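Local coordinates for protein transcriptional regulator (Saccharomonospora viridis, PDB 4NEL) that probably acts as a TetR-family, DNA-binding transcriptional repressor, and carries a bound N,N-dimethylmethanamine in its regulatory domain, at residues I49-L54 and N110-D115. Numbering follows the deposited sequence.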
loop_
_atom_site.group_PDB
_atom_site.type_symbol
_atom_site.label_atom_id
_atom_site.label_comp_id
_atom_site.label_asym_id
_atom_site.label_seq_id
_atom_site.Cartn_x
_atom_site.Cartn_y
_atom_site.Cartn_z
ATOM N N ILE A 49 -20.189 0.433 8.746
ATOM C CA ILE A 49 -20.217 0.187 7.331
ATOM C C ILE A 49 -18.785 -0.161 6.871
ATOM O O ILE A 49 -18.577 -1.141 6.154
ATOM C CB ILE A 49 -20.879 1.402 6.591
ATOM C CG1 ILE A 49 -22.354 1.464 7.015
ATOM C CG2 ILE A 49 -20.768 1.284 5.074
ATOM C CD1 ILE A 49 -23.117 2.646 6.472
ATOM N N LEU A 50 -17.779 0.594 7.296
ATOM C CA LEU A 50 -16.427 0.269 6.830
ATOM C C LEU A 50 -16.011 -1.107 7.304
ATOM O O LEU A 50 -15.344 -1.862 6.579
ATOM C CB LEU A 50 -15.427 1.298 7.284
ATOM C CG LEU A 50 -14.025 0.963 6.824
ATOM C CD1 LEU A 50 -13.982 0.901 5.300
ATOM C CD2 LEU A 50 -13.049 1.987 7.361
ATOM N N LEU A 51 -16.401 -1.443 8.541
ATOM C CA LEU A 51 -16.141 -2.760 9.111
ATOM C C LEU A 51 -16.754 -3.873 8.290
ATOM O O LEU A 51 -16.110 -4.869 7.980
ATOM C CB LEU A 51 -16.784 -2.804 10.505
ATOM C CG LEU A 51 -15.934 -3.277 11.643
ATOM C CD1 LEU A 51 -14.588 -2.555 11.636
ATOM C CD2 LEU A 51 -16.702 -2.997 12.940
ATOM N N GLU A 52 -18.026 -3.746 7.988
ATOM C CA GLU A 52 -18.682 -4.725 7.141
ATOM C C GLU A 52 -18.120 -4.731 5.715
ATOM O O GLU A 52 -18.096 -5.768 5.070
ATOM C CB GLU A 52 -20.176 -4.487 7.137
ATOM C CG GLU A 52 -20.831 -4.745 8.472
ATOM C CD GLU A 52 -20.738 -6.194 8.943
ATOM O OE1 GLU A 52 -20.918 -7.138 8.126
ATOM O OE2 GLU A 52 -20.507 -6.386 10.158
ATOM N N ALA A 53 -17.639 -3.581 5.216
ATOM C CA ALA A 53 -16.980 -3.523 3.884
ATOM C C ALA A 53 -15.738 -4.425 3.892
ATOM O O ALA A 53 -15.503 -5.192 2.958
ATOM C CB ALA A 53 -16.603 -2.092 3.525
ATOM N N LEU A 54 -14.944 -4.332 4.949
ATOM C CA LEU A 54 -13.772 -5.212 5.145
ATOM C C LEU A 54 -14.203 -6.670 5.261
ATOM O O LEU A 54 -13.606 -7.554 4.645
ATOM C CB LEU A 54 -12.969 -4.776 6.373
ATOM C CG LEU A 54 -11.870 -5.710 6.911
ATOM C CD1 LEU A 54 -10.897 -6.209 5.853
ATOM C CD2 LEU A 54 -11.124 -4.960 8.010
ATOM N N ASN A 110 -7.360 3.044 13.515
ATOM C CA ASN A 110 -8.381 2.310 14.250
ATOM C C ASN A 110 -8.021 0.855 14.649
ATOM O O ASN A 110 -7.858 -0.019 13.782
ATOM C CB ASN A 110 -9.671 2.306 13.416
ATOM C CG ASN A 110 -10.881 1.866 14.217
ATOM O OD1 ASN A 110 -11.759 1.160 13.712
ATOM N ND2 ASN A 110 -10.924 2.258 15.475
ATOM N N PRO A 111 -7.943 0.574 15.975
ATOM C CA PRO A 111 -7.638 -0.786 16.442
ATOM C C PRO A 111 -8.514 -1.913 15.877
ATOM O O PRO A 111 -7.960 -2.944 15.502
ATOM C CB PRO A 111 -7.826 -0.692 17.958
ATOM C CG PRO A 111 -8.393 0.660 18.234
ATOM C CD PRO A 111 -7.978 1.526 17.096
ATOM N N LYS A 112 -9.845 -1.749 15.835
ATOM C CA LYS A 112 -10.737 -2.835 15.326
ATOM C C LYS A 112 -10.518 -3.149 13.870
ATOM O O LYS A 112 -10.573 -4.317 13.479
ATOM C CB LYS A 112 -12.243 -2.567 15.512
ATOM C CG LYS A 112 -12.871 -3.052 16.813
ATOM C CD LYS A 112 -14.404 -3.081 16.710
ATOM C CE LYS A 112 -14.988 -1.765 16.163
ATOM N NZ LYS A 112 -16.482 -1.650 16.156
ATOM N N ILE A 113 -10.337 -2.107 13.053
ATOM C CA ILE A 113 -10.058 -2.310 11.639
ATOM C C ILE A 113 -8.740 -3.081 11.538
ATOM O O ILE A 113 -8.608 -4.043 10.759
ATOM C CB ILE A 113 -9.960 -0.952 10.877
ATOM C CG1 ILE A 113 -11.354 -0.326 10.697
ATOM C CG2 ILE A 113 -9.291 -1.120 9.537
ATOM C CD1 ILE A 113 -12.309 -1.108 9.811
ATOM N N ARG A 114 -7.778 -2.632 12.344
ATOM C CA ARG A 114 -6.413 -3.185 12.366
ATOM C C ARG A 114 -6.454 -4.680 12.707
ATOM O O ARG A 114 -5.902 -5.507 11.978
ATOM C CB ARG A 114 -5.530 -2.396 13.375
ATOM C CG ARG A 114 -4.043 -2.742 13.390
ATOM C CD ARG A 114 -3.242 -1.997 14.476
ATOM N NE ARG A 114 -3.400 -0.535 14.405
ATOM C CZ ARG A 114 -3.967 0.264 15.336
ATOM N NH1 ARG A 114 -4.402 -0.211 16.508
ATOM N NH2 ARG A 114 -4.066 1.582 15.119
ATOM N N ASP A 115 -7.104 -5.016 13.815
ATOM C CA ASP A 115 -7.253 -6.440 14.258
ATOM C C ASP A 115 -7.836 -7.302 13.160
ATOM O O ASP A 115 -7.301 -8.354 12.811
ATOM C CB ASP A 115 -8.190 -6.538 15.451
ATOM C CG ASP A 115 -7.688 -5.782 16.643
ATOM O OD1 ASP A 115 -6.462 -5.522 16.706
ATOM O OD2 ASP A 115 -8.521 -5.454 17.519
#
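Around Leu-51 and Ile-113, whose CA atoms lie 6.6 Å apart, the opening turn of helix 111-137 runs nearly parallel to residues 49-54 of helix 46-69, with the local axes 10.6 Å apart and inclined by only 5°. The end of Ile-113 carries the packing: its CG1 lies beside the backbone N (chi1 -74°), anti to the carbonyl carbon, and CD1 lies against both Leu-50 and Leu-51. There CD1 meets Leu-51 CD1 at 3.3 Å, closer than usual for two methyl carbons. The Ile-113 side chain crosses that of Leu-50 nearly at right angles, with its CD1 4.0 Å from Leu-50 CD2. One turn on, Leu-54 swings its CG opposite the backbone N (chi1 168°) and lays CD2 3.8 Å from the carbonyl O of Ile-113. The other branch of Leu-51 faces Lys-112, whose chain bends at chi3 and passes across the leucine, bringing NZ to 3.5 Å from Leu-51 CD2. Helix 92-107 packs against the same residues, Val-103 and Ser-107 on Ile-113 and Trp-100 on Leu-54, while Glu-106 touches Leu-50. The contact thus joins the helix that follows the predicted helix-turn-helix to the ligand-binding domain, as in TetR-family regulators. Its chemistry is that of a small aliphatic patch, with the exposed lysine chain along one border, held by burial of apolar surface and van der Waals packing, without polar bonds between the two segments.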